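Local coordinates for protein lombricine kinase (Urechis caupo, PDB 3JQ3) that catalyses the reversible transfer of a phosphoryl group between ATP and the guanidino group of lombricine, yielding ADP and phospholombricine, at residues G60-D65 against C268-N273; C116-G121 against L278-H283; L127-S132 against E219-V224; Q305-G310 against D322-A327. All blocks are in the same frame, centred on the assembly; numbering follows the deposited sequence.

Interaction 1: residues G60-D65 against C268-N273; sequences GLIAGD and CACPSN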
# COMPACT_ATOMS: atom_id res chain seq x y z
N GLY A 60 -13.90 2.79 6.28
CA GLY A 60 -13.30 1.54 5.87
C GLY A 60 -13.97 0.86 4.69
O GLY A 60 -13.47 -0.15 4.19
N LEU A 61 -15.10 1.41 4.24
CA LEU A 61 -15.83 0.80 3.14
C LEU A 61 -15.55 1.52 1.82
O LEU A 61 -15.68 2.74 1.72
CB LEU A 61 -17.33 0.78 3.43
CG LEU A 61 -18.07 -0.47 2.94
CD1 LEU A 61 -17.56 -1.68 3.69
CD2 LEU A 61 -19.57 -0.33 3.10
N ILE A 62 -15.15 0.76 0.81
CA ILE A 62 -14.87 1.33 -0.50
C ILE A 62 -15.35 0.40 -1.60
O ILE A 62 -15.21 -0.82 -1.51
CB ILE A 62 -13.37 1.64 -0.68
CG1 ILE A 62 -13.17 2.63 -1.84
CG2 ILE A 62 -12.57 0.37 -0.90
CD1 ILE A 62 -11.82 3.28 -1.86
N ALA A 63 -15.94 0.98 -2.64
CA ALA A 63 -16.45 0.20 -3.76
C ALA A 63 -15.41 0.07 -4.86
O ALA A 63 -14.79 1.06 -5.26
CB ALA A 63 -17.73 0.83 -4.31
N GLY A 64 -15.21 -1.15 -5.35
CA GLY A 64 -14.30 -1.40 -6.45
C GLY A 64 -14.93 -1.05 -7.79
O GLY A 64 -14.25 -0.64 -8.72
N ASP A 65 -16.24 -1.23 -7.88
CA ASP A 65 -16.98 -0.88 -9.09
C ASP A 65 -18.41 -0.46 -8.76
O ASP A 65 -18.82 -0.49 -7.60
CB ASP A 65 -16.96 -2.03 -10.09
CG ASP A 65 -17.52 -3.32 -9.52
OD1 ASP A 65 -17.89 -3.35 -8.33
OD2 ASP A 65 -17.60 -4.32 -10.27
N CYS A 268 -19.78 6.90 -6.47
CA CYS A 268 -18.34 7.03 -6.39
C CYS A 268 -17.81 5.92 -5.49
O CYS A 268 -18.59 5.23 -4.83
CB CYS A 268 -17.94 8.40 -5.84
SG CYS A 268 -18.71 8.81 -4.25
N ALA A 269 -16.50 5.75 -5.46
CA ALA A 269 -15.90 4.66 -4.70
C ALA A 269 -16.15 4.82 -3.20
O ALA A 269 -16.25 3.83 -2.48
CB ALA A 269 -14.40 4.58 -4.97
N CYS A 270 -16.27 6.06 -2.74
CA CYS A 270 -16.40 6.34 -1.32
C CYS A 270 -17.84 6.66 -0.93
O CYS A 270 -18.38 7.69 -1.33
CB CYS A 270 -15.47 7.50 -0.93
SG CYS A 270 -13.73 7.24 -1.37
N PRO A 271 -18.46 5.77 -0.13
CA PRO A 271 -19.84 5.91 0.32
C PRO A 271 -20.11 7.25 1.00
O PRO A 271 -21.23 7.76 0.95
CB PRO A 271 -19.99 4.77 1.34
CG PRO A 271 -18.98 3.76 0.93
CD PRO A 271 -17.82 4.55 0.40
N SER A 272 -19.08 7.82 1.62
CA SER A 272 -19.24 9.09 2.33
C SER A 272 -19.59 10.22 1.37
O SER A 272 -20.12 11.25 1.77
CB SER A 272 -17.97 9.44 3.10
OG SER A 272 -16.92 9.79 2.22
N ASN A 273 -19.28 10.02 0.09
CA ASN A 273 -19.47 11.07 -0.90
C ASN A 273 -20.57 10.77 -1.92
O ASN A 273 -20.53 11.27 -3.04
CB ASN A 273 -18.15 11.35 -1.63
CG ASN A 273 -18.07 12.75 -2.18
OD1 ASN A 273 -18.39 13.72 -1.49
ND2 ASN A 273 -17.64 12.87 -3.44

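Interaction 2: residues C116-G121 against L278-H283; sequences CRIRTG and LRASVH. With ADP (adenosine-5'-diphosphate), chain B.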
# COMPACT_ATOMS: atom_id res chain seq x y z
N CYS A 116 -15.14 31.52 -3.79
CA CYS A 116 -16.16 30.48 -3.79
C CYS A 116 -15.70 29.26 -4.58
O CYS A 116 -15.03 29.39 -5.60
CB CYS A 116 -17.47 31.02 -4.36
SG CYS A 116 -18.16 32.40 -3.43
N ARG A 117 -16.07 28.09 -4.09
CA ARG A 117 -15.61 26.84 -4.68
C ARG A 117 -16.70 25.77 -4.58
O ARG A 117 -17.35 25.63 -3.54
CB ARG A 117 -14.34 26.37 -3.97
CG ARG A 117 -13.73 25.09 -4.52
CD ARG A 117 -12.37 24.83 -3.87
NE ARG A 117 -11.76 23.59 -4.33
CZ ARG A 117 -11.96 22.41 -3.77
NH1 ARG A 117 -11.35 21.33 -4.26
NH2 ARG A 117 -12.76 22.29 -2.72
N ILE A 118 -16.91 25.04 -5.66
CA ILE A 118 -17.88 23.95 -5.67
C ILE A 118 -17.30 22.74 -6.39
O ILE A 118 -16.84 22.84 -7.53
CB ILE A 118 -19.19 24.37 -6.37
CG1 ILE A 118 -19.84 25.55 -5.64
CG2 ILE A 118 -20.15 23.19 -6.45
CD1 ILE A 118 -21.06 26.11 -6.34
N ARG A 119 -17.30 21.59 -5.71
CA ARG A 119 -16.72 20.39 -6.29
C ARG A 119 -17.63 19.17 -6.21
O ARG A 119 -18.48 19.07 -5.33
CB ARG A 119 -15.36 20.08 -5.66
CG ARG A 119 -15.39 19.78 -4.17
CD ARG A 119 -15.73 18.32 -3.87
NE ARG A 119 -15.43 17.95 -2.49
CZ ARG A 119 -15.93 16.88 -1.88
NH1 ARG A 119 -15.59 16.62 -0.62
NH2 ARG A 119 -16.76 16.08 -2.52
N THR A 120 -17.44 18.26 -7.15
CA THR A 120 -18.12 16.97 -7.13
C THR A 120 -17.24 15.94 -7.83
O THR A 120 -16.19 16.29 -8.38
CB THR A 120 -19.49 17.04 -7.84
OG1 THR A 120 -20.26 15.86 -7.52
CG2 THR A 120 -19.32 17.14 -9.34
N GLY A 121 -17.67 14.69 -7.82
CA GLY A 121 -16.94 13.63 -8.49
C GLY A 121 -17.86 12.80 -9.36
O GLY A 121 -19.02 12.61 -9.04
N LEU A 278 -21.16 16.62 -3.61
CA LEU A 278 -20.93 18.04 -3.77
C LEU A 278 -20.50 18.74 -2.49
O LEU A 278 -21.16 18.64 -1.46
CB LEU A 278 -22.19 18.71 -4.34
CG LEU A 278 -22.16 20.23 -4.53
CD1 LEU A 278 -22.88 20.62 -5.81
CD2 LEU A 278 -22.77 20.95 -3.32
N ARG A 279 -19.38 19.44 -2.56
CA ARG A 279 -18.95 20.31 -1.47
C ARG A 279 -18.82 21.74 -1.97
O ARG A 279 -17.85 22.09 -2.66
CB ARG A 279 -17.62 19.84 -0.87
CG ARG A 279 -17.30 20.48 0.47
CD ARG A 279 -15.97 20.01 1.04
NE ARG A 279 -14.86 20.86 0.63
CZ ARG A 279 -14.40 21.88 1.35
NH1 ARG A 279 -14.94 22.16 2.53
NH2 ARG A 279 -13.39 22.61 0.91
N ALA A 280 -19.81 22.56 -1.64
CA ALA A 280 -19.77 23.98 -1.95
C ALA A 280 -19.18 24.70 -0.76
O ALA A 280 -19.64 24.53 0.37
CB ALA A 280 -21.16 24.49 -2.25
N SER A 281 -18.16 25.52 -1.00
CA SER A 281 -17.49 26.22 0.08
C SER A 281 -17.18 27.67 -0.27
O SER A 281 -17.13 28.05 -1.44
CB SER A 281 -16.19 25.50 0.44
OG SER A 281 -15.23 25.68 -0.59
N VAL A 282 -16.97 28.46 0.77
CA VAL A 282 -16.49 29.82 0.61
C VAL A 282 -15.32 30.04 1.57
O VAL A 282 -15.20 29.36 2.59
CB VAL A 282 -17.57 30.86 0.95
CG1 VAL A 282 -18.79 30.66 0.07
CG2 VAL A 282 -17.94 30.76 2.43
N HIS A 283 -14.45 30.98 1.22
CA HIS A 283 -13.48 31.50 2.17
C HIS A 283 -14.10 32.76 2.75
O HIS A 283 -14.30 33.74 2.03
CB HIS A 283 -12.15 31.80 1.49
CG HIS A 283 -11.29 30.58 1.30
ND1 HIS A 283 -9.92 30.66 1.13
CD2 HIS A 283 -11.60 29.27 1.28
CE1 HIS A 283 -9.43 29.44 0.99
NE2 HIS A 283 -10.43 28.58 1.08
PB ADP B . -11.94 18.94 -0.91
O1B ADP B . -11.22 17.66 -0.58
O2B ADP B . -11.38 19.70 -2.09
O3B ADP B . -13.44 18.81 -0.93
PA ADP B . -10.20 20.07 1.01
O1A ADP B . -9.36 18.85 0.69
O2A ADP B . -10.41 20.48 2.45
O3A ADP B . -11.66 19.90 0.35
O5' ADP B . -9.57 21.34 0.25
C5' ADP B . -8.78 21.21 -0.93
C4' ADP B . -8.21 22.57 -1.28
O4' ADP B . -9.24 23.42 -1.80
C3' ADP B . -7.64 23.27 -0.05
O3' ADP B . -6.23 23.48 -0.23
C2' ADP B . -8.34 24.61 0.03
O2' ADP B . -7.38 25.66 0.17
C1' ADP B . -9.09 24.75 -1.28
N9 ADP B . -10.42 25.39 -1.07
C8 ADP B . -11.49 24.85 -0.46
N7 ADP B . -12.54 25.71 -0.45
C5 ADP B . -12.14 26.84 -1.07
C6 ADP B . -12.76 28.15 -1.40
N6 ADP B . -14.04 28.44 -1.06
N1 ADP B . -11.99 29.04 -2.06
C2 ADP B . -10.72 28.78 -2.40
N3 ADP B . -10.10 27.61 -2.13
C4 ADP B . -10.75 26.62 -1.47
O HOH W 1 -15.32 23.40 -1.99

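Interaction 3: residues L127-S132 against E219-V224; sequences LCYPPS and EDHMRV. With ADP (adenosine-5'-diphosphate), chain B.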
# COMPACT_ATOMS: atom_id res chain seq x y z
N LEU A 127 -16.56 1.19 -16.36
CA LEU A 127 -15.18 1.05 -15.91
C LEU A 127 -15.07 1.04 -14.39
O LEU A 127 -15.81 1.75 -13.70
CB LEU A 127 -14.32 2.16 -16.52
CG LEU A 127 -14.40 2.21 -18.05
CD1 LEU A 127 -13.94 3.56 -18.58
CD2 LEU A 127 -13.60 1.08 -18.66
N CYS A 128 -14.15 0.23 -13.87
CA CYS A 128 -13.98 0.07 -12.43
C CYS A 128 -13.41 1.31 -11.73
O CYS A 128 -12.70 2.11 -12.34
CB CYS A 128 -13.08 -1.13 -12.14
SG CYS A 128 -13.88 -2.73 -12.30
N TYR A 129 -13.74 1.45 -10.45
CA TYR A 129 -13.15 2.50 -9.63
C TYR A 129 -11.67 2.22 -9.40
O TYR A 129 -11.21 1.10 -9.60
CB TYR A 129 -13.88 2.59 -8.28
CG TYR A 129 -15.31 3.08 -8.37
CD1 TYR A 129 -15.63 4.23 -9.08
CD2 TYR A 129 -16.34 2.40 -7.73
CE1 TYR A 129 -16.94 4.68 -9.16
CE2 TYR A 129 -17.65 2.84 -7.80
CZ TYR A 129 -17.94 3.98 -8.52
OH TYR A 129 -19.24 4.43 -8.59
N PRO A 130 -10.91 3.25 -8.96
CA PRO A 130 -9.47 3.14 -8.73
C PRO A 130 -9.02 1.96 -7.85
O PRO A 130 -7.90 1.47 -8.04
CB PRO A 130 -9.13 4.47 -8.06
CG PRO A 130 -10.11 5.42 -8.65
CD PRO A 130 -11.39 4.64 -8.81
N PRO A 131 -9.85 1.52 -6.89
CA PRO A 131 -9.37 0.38 -6.10
C PRO A 131 -9.21 -0.90 -6.92
O PRO A 131 -8.37 -1.73 -6.58
CB PRO A 131 -10.49 0.19 -5.06
CG PRO A 131 -11.17 1.51 -4.98
CD PRO A 131 -11.10 2.08 -6.37
N SER A 132 -9.98 -1.04 -8.00
CA SER A 132 -10.04 -2.30 -8.74
C SER A 132 -9.65 -2.18 -10.21
O SER A 132 -9.36 -3.19 -10.85
CB SER A 132 -11.43 -2.92 -8.63
OG SER A 132 -11.73 -3.29 -7.29
N GLU A 219 -8.67 10.25 -7.07
CA GLU A 219 -9.42 9.40 -6.14
C GLU A 219 -10.72 8.96 -6.79
O GLU A 219 -11.29 7.93 -6.42
CB GLU A 219 -9.68 10.14 -4.83
CG GLU A 219 -8.42 10.55 -4.10
CD GLU A 219 -8.68 11.00 -2.67
OE1 GLU A 219 -9.85 11.01 -2.26
OE2 GLU A 219 -7.70 11.33 -1.97
N ASP A 220 -11.17 9.74 -7.77
CA ASP A 220 -12.31 9.37 -8.59
C ASP A 220 -11.87 9.37 -10.04
O ASP A 220 -10.78 9.83 -10.37
CB ASP A 220 -13.45 10.39 -8.41
CG ASP A 220 -13.94 10.47 -6.99
OD1 ASP A 220 -14.29 9.42 -6.41
OD2 ASP A 220 -13.98 11.60 -6.44
N HIS A 221 -12.72 8.85 -10.93
CA HIS A 221 -12.44 8.94 -12.35
C HIS A 221 -12.29 10.40 -12.73
O HIS A 221 -11.28 10.80 -13.32
CB HIS A 221 -13.55 8.28 -13.18
CG HIS A 221 -13.57 6.78 -13.07
ND1 HIS A 221 -14.67 6.02 -13.41
CD2 HIS A 221 -12.62 5.90 -12.65
CE1 HIS A 221 -14.40 4.75 -13.22
NE2 HIS A 221 -13.16 4.65 -12.76
N MET A 222 -13.30 11.20 -12.39
CA MET A 222 -13.29 12.63 -12.67
C MET A 222 -13.63 13.45 -11.43
O MET A 222 -14.66 13.25 -10.80
CB MET A 222 -14.27 12.95 -13.81
CG MET A 222 -14.13 14.37 -14.35
SD MET A 222 -15.04 14.63 -15.89
CE MET A 222 -16.73 14.50 -15.30
N ARG A 223 -12.74 14.38 -11.10
CA ARG A 223 -12.99 15.35 -10.04
C ARG A 223 -13.23 16.71 -10.68
O ARG A 223 -12.38 17.21 -11.40
CB ARG A 223 -11.81 15.42 -9.07
CG ARG A 223 -11.94 16.52 -8.02
CD ARG A 223 -12.60 16.02 -6.74
NE ARG A 223 -11.61 15.60 -5.74
CZ ARG A 223 -11.17 16.38 -4.75
NH1 ARG A 223 -11.62 17.62 -4.62
NH2 ARG A 223 -10.26 15.91 -3.90
N VAL A 224 -14.39 17.29 -10.42
CA VAL A 224 -14.77 18.56 -11.04
C VAL A 224 -14.76 19.69 -10.02
O VAL A 224 -15.31 19.56 -8.93
CB VAL A 224 -16.15 18.47 -11.71
CG1 VAL A 224 -16.47 19.77 -12.43
CG2 VAL A 224 -16.20 17.30 -12.67
PB ADP B . -11.94 18.94 -0.91
O1B ADP B . -11.22 17.66 -0.58
O2B ADP B . -11.38 19.70 -2.09
O3B ADP B . -13.44 18.81 -0.93
PA ADP B . -10.20 20.07 1.01
O1A ADP B . -9.36 18.85 0.69
O2A ADP B . -10.41 20.48 2.45
O3A ADP B . -11.66 19.90 0.35
O5' ADP B . -9.57 21.34 0.25
C5' ADP B . -8.78 21.21 -0.93
C4' ADP B . -8.21 22.57 -1.28
O4' ADP B . -9.24 23.42 -1.80
C3' ADP B . -7.64 23.27 -0.05
O3' ADP B . -6.23 23.48 -0.23
C2' ADP B . -8.34 24.61 0.03
O2' ADP B . -7.38 25.66 0.17
C1' ADP B . -9.09 24.75 -1.28
N9 ADP B . -10.42 25.39 -1.07
C8 ADP B . -11.49 24.85 -0.46
N7 ADP B . -12.54 25.71 -0.45
C5 ADP B . -12.14 26.84 -1.07
C6 ADP B . -12.76 28.15 -1.40
N6 ADP B . -14.04 28.44 -1.06
N1 ADP B . -11.99 29.04 -2.06
C2 ADP B . -10.72 28.78 -2.40
N3 ADP B . -10.10 27.61 -2.13
C4 ADP B . -10.75 26.62 -1.47

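Interaction 4: residues Q305-G310 against D322-A327; sequences QKRGTG and DISNAA. With ADP (adenosine-5'-diphosphate), chain B.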
# COMPACT_ATOMS: atom_id res chain seq x y z
N GLN A 305 -19.97 22.94 7.58
CA GLN A 305 -18.71 22.45 8.13
C GLN A 305 -17.66 23.55 8.10
O GLN A 305 -17.65 24.40 7.21
CB GLN A 305 -18.21 21.22 7.38
CG GLN A 305 -18.71 19.91 7.95
CD GLN A 305 -17.70 18.79 7.78
OE1 GLN A 305 -17.04 18.68 6.74
NE2 GLN A 305 -17.56 17.96 8.81
N LYS A 306 -16.76 23.51 9.06
CA LYS A 306 -15.74 24.54 9.21
C LYS A 306 -14.35 23.89 9.21
O LYS A 306 -14.16 22.82 9.78
CB LYS A 306 -15.98 25.31 10.51
CG LYS A 306 -14.84 26.20 10.94
CD LYS A 306 -14.88 26.39 12.45
CE LYS A 306 -14.87 25.05 13.16
NZ LYS A 306 -14.77 25.18 14.63
N ARG A 307 -13.39 24.54 8.55
CA ARG A 307 -12.02 24.05 8.53
C ARG A 307 -11.03 25.15 8.14
O ARG A 307 -11.43 26.27 7.84
CB ARG A 307 -11.88 22.83 7.61
CG ARG A 307 -11.98 23.14 6.12
CD ARG A 307 -12.05 21.86 5.29
NE ARG A 307 -13.36 21.21 5.38
CZ ARG A 307 -13.72 20.14 4.68
NH1 ARG A 307 -12.86 19.57 3.84
NH2 ARG A 307 -14.93 19.63 4.82
N GLY A 308 -9.75 24.82 8.16
CA GLY A 308 -8.70 25.79 7.88
C GLY A 308 -8.71 26.27 6.44
O GLY A 308 -9.42 25.73 5.60
N THR A 309 -7.90 27.30 6.17
CA THR A 309 -7.84 27.90 4.85
C THR A 309 -7.13 26.99 3.84
O THR A 309 -7.37 27.08 2.64
CB THR A 309 -7.10 29.25 4.89
OG1 THR A 309 -7.49 29.98 6.07
CG2 THR A 309 -7.43 30.08 3.66
N GLY A 310 -6.26 26.13 4.34
CA GLY A 310 -5.49 25.24 3.48
C GLY A 310 -6.17 23.90 3.28
O GLY A 310 -5.56 22.96 2.78
N ASP A 322 -12.87 28.10 5.90
CA ASP A 322 -13.45 27.35 4.79
C ASP A 322 -14.77 26.76 5.27
O ASP A 322 -14.79 25.74 5.95
CB ASP A 322 -12.48 26.25 4.36
CG ASP A 322 -13.00 25.43 3.19
OD1 ASP A 322 -14.23 25.40 2.96
OD2 ASP A 322 -12.17 24.81 2.49
N ILE A 323 -15.87 27.42 4.92
CA ILE A 323 -17.20 26.96 5.33
C ILE A 323 -17.91 26.30 4.16
O ILE A 323 -17.91 26.83 3.05
CB ILE A 323 -18.07 28.12 5.84
CG1 ILE A 323 -17.29 28.99 6.83
CG2 ILE A 323 -19.33 27.58 6.50
CD1 ILE A 323 -17.15 28.39 8.21
N SER A 324 -18.53 25.15 4.41
CA SER A 324 -19.18 24.38 3.34
C SER A 324 -20.37 23.58 3.87
O SER A 324 -20.55 23.45 5.08
CB SER A 324 -18.18 23.44 2.68
OG SER A 324 -17.78 22.42 3.58
N ASN A 325 -21.18 23.05 2.96
CA ASN A 325 -22.26 22.15 3.36
C ASN A 325 -21.69 20.87 3.96
O ASN A 325 -20.74 20.30 3.44
CB ASN A 325 -23.19 21.84 2.19
CG ASN A 325 -22.46 21.27 0.99
OD1 ASN A 325 -21.61 21.93 0.40
ND2 ASN A 325 -22.80 20.04 0.62
N ALA A 326 -22.28 20.43 5.06
CA ALA A 326 -21.76 19.26 5.77
C ALA A 326 -22.20 17.96 5.12
O ALA A 326 -21.42 17.01 5.04
CB ALA A 326 -22.18 19.30 7.23
N ALA A 327 -23.44 17.91 4.65
CA ALA A 327 -24.00 16.67 4.11
C ALA A 327 -23.72 16.51 2.62
O ALA A 327 -23.27 17.44 1.95
CB ALA A 327 -25.50 16.60 4.38
PB ADP B . -11.94 18.94 -0.91
O1B ADP B . -11.22 17.66 -0.58
O2B ADP B . -11.38 19.70 -2.09
O3B ADP B . -13.44 18.81 -0.93
PA ADP B . -10.20 20.07 1.01
O1A ADP B . -9.36 18.85 0.69
O2A ADP B . -10.41 20.48 2.45
O3A ADP B . -11.66 19.90 0.35
O5' ADP B . -9.57 21.34 0.25
C5' ADP B . -8.78 21.21 -0.93
C4' ADP B . -8.21 22.57 -1.28
O4' ADP B . -9.24 23.42 -1.80
C3' ADP B . -7.64 23.27 -0.05
O3' ADP B . -6.23 23.48 -0.23
C2' ADP B . -8.34 24.61 0.03
O2' ADP B . -7.38 25.66 0.17
C1' ADP B . -9.09 24.75 -1.28
N9 ADP B . -10.42 25.39 -1.07
C8 ADP B . -11.49 24.85 -0.46
N7 ADP B . -12.54 25.71 -0.45
C5 ADP B . -12.14 26.84 -1.07
C6 ADP B . -12.76 28.15 -1.40
N6 ADP B . -14.04 28.44 -1.06
N1 ADP B . -11.99 29.04 -2.06
C2 ADP B . -10.72 28.78 -2.40
N3 ADP B . -10.10 27.61 -2.13
C4 ADP B . -10.75 26.62 -1.47
O HOH W 2 -17.92 19.46 4.08

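Interaction 1: residues G60-D65 against C268-N273
Ile62 and Ala63 meet Ala269, Cys270 and Pro271 in a buried contact between the N-terminal domain and the catalytic domain of this phosphagen kinase. Cys270, Pro271, Ser272 and Asn273 begin the family signature, whose cysteine probably corresponds to the reactive cysteine of creatine kinase. Both segments are loops here, apart from a short 3-10 turn at Pro271 and Ser272. One backbone bond joins them: Ala63 N donates to Ala269 O over 2.9 Å, nearly straight at 174°, in the carbonyl plane and on a lone pair. The side chain of Ile62 packs on the acceptor residue. Its CB lies 4.0 Å from Ala269 O. CG1 is anti to the backbone N (chi1 -162°), which brings it to 3.4 Å from the same oxygen and 3.9 Å from Ala269 CB. The tip, CD1, reaches Cys270 SG at 4.4 Å. Ala269 CB in turn sits 3.6 Å from Ala63 O. Leu61 is packed against Phe76 and Val79 of helix 73-83, and Phe76 also touches Pro271. The proline ring presents its CG and CD to the main chain of Leu61. Its CD lies 3.1 Å from Leu61 O.

Interaction 2: residues C116-G121 against L278-H283
Arg279 CB lies over one face of the Arg119 guanidinium, toward its rim and 3.3 Å from Arg119 NE. At the in-plane edge of that guanidinium is the ADP beta-phosphate oxygen O3B, gripped by Arg119 NE at 2.7 Å. The Arg117 guanidinium has Arg119 CB over one face and the ribose oxygen O4' of ADP over the centre of the other. Arg117 NH1 donates to ADP O2B over 2.7 Å. Ser281 CB lies over a face of the Arg279 guanidinium, near the rim, and Arg119 NE and Arg117 NH2 lie near its plane. Arg279 NE makes a weak hydrogen bond to ADP O3B at 2.9 Å, and NH2 a salt bridge with Asp322. The three arginines gather round the diphosphate. Their strands, 113-122 and 279-285, are antiparallel neighbours in the central sheet of the catalytic domain. Arg117 pairs with Ser281 and Arg119 with Arg279, both as hydrogen-bonded pairs. Ser281 N donates to Arg117 O over 2.7 Å, at 171°. Cys116, Ile118, Ala280 and Val282 point to the other face, where Ile118 packs on helix 233-252. Arg117 is extended from CG to NE, and its CD lies 3.4 Å from ADP C4. Ser281 OG donates to ADP N7 over 2.7 Å. Adenine N1 lies over one face of the His283 ring.

Interaction 3: residues L127-S132 against E219-V224
A histidine side chain meeting a loop backbone makes this contact: His221, just before strand 222-229 of the central sheet, reaches the loop between strand 113-122 and helix 135-149. His221 NE2 donates to Cys128 O over 2.6 Å, with an N-H...O angle of 151°. The oxygen lies in the plane of the imidazole, but the nitrogen stands well above the carbonyl plane of Cys128, so the bond does not follow a lone pair. Leu127 O is at the ring edge too, 3.3 Å from His221 CE1. Tyr129 CD1 sits over one face of the imidazole, offset toward its rim, 4.4 Å from His221 CE1. The two rings are oblique, with planes 41° apart. Pro130 closes the contact by setting its CG 3.6 Å from Glu219 O. Leu127 also packs on Phe3 of the second subunit, and Val141 of helix 135-149 touches both Leu127 and His221. Further along the strand, Arg223 NH1 donates to the beta-phosphate oxygen O2B of ADP over 3.3 Å. Since His221 ND1 is hydrogen-bonded to the backbone N of Ile124, both ring nitrogens have partners. The pattern is consistent with a neutral imidazole carrying its proton on NE2, with a bond at each ring nitrogen that would hold its rotation.

Interaction 4: residues Q305-G310 against D322-A327
One wall of the ADP pocket is formed by this pair of antiparallel strands, 304-307 and 320-325, and by the glycine-containing loop that follows the first. Gln305 and Ser324 exchange backbone hydrogen bonds, and Gln305 N to Ser324 O is the shorter at 2.6 Å. Asp322 N donates to Arg307 O over 3.0 Å. The side chains of Arg307 and Asp322 lie side by side and point the same way, toward the nucleotide. Arg307 CG rests 3.6 Å from Asp322 CB, while the charged ends stay apart. The chain of Arg307 then bends at chi3 (75°), and NH1 donates to the alpha-phosphate oxygen O2A of ADP over 3.0 Å. Asp322 CG is anti to the backbone N (chi1 -179°), which carries OD2, the atom that also pairs with Arg279, to 3.0 Å from ADP C8 of the adenine. Thr309 O takes a hydrogen bond from the ribose O2' over 2.8 Å. At the other end, Gln305 CG packs on Ala326 CB at 3.6 Å. A water bridges Gln305 OE1, Ser324 OG and Asn325 O. On the face away from ADP, Lys306 CB touches Ile323 CD1. Strand 304-307 is one of the two edge strands of the sheet within this chain. Lys306 packs on helix 295-301 and Ile323 on helix 333-355, while strand 279-285 flanks 320-325 on its other side.

Overall arrangement
Interactions 2, 3 and 4 reach the same antiparallel sheet and all touch ADP. Interactions 2 and 4 have centres about 9 Å apart and are joined by Val282 N to Ile323 O. Interactions 2 and 3 are about 19 Å apart between centres but meet through Thr120 O and Val224 N. Interactions 2, 3 and 4 together bring Arg117, Arg119, Arg223, Arg279 and Arg307 round the diphosphate. Interaction 1 is one of the places where the N-terminal domain meets this framework. It touches interaction 3, about 10 Å away between centres, through Gly64 O and Tyr129 N. It probably also bonds to interaction 2, from Asn273 OD1 to Arg119 NH2. The side chain of Cys270 lies about 11 Å from ADP.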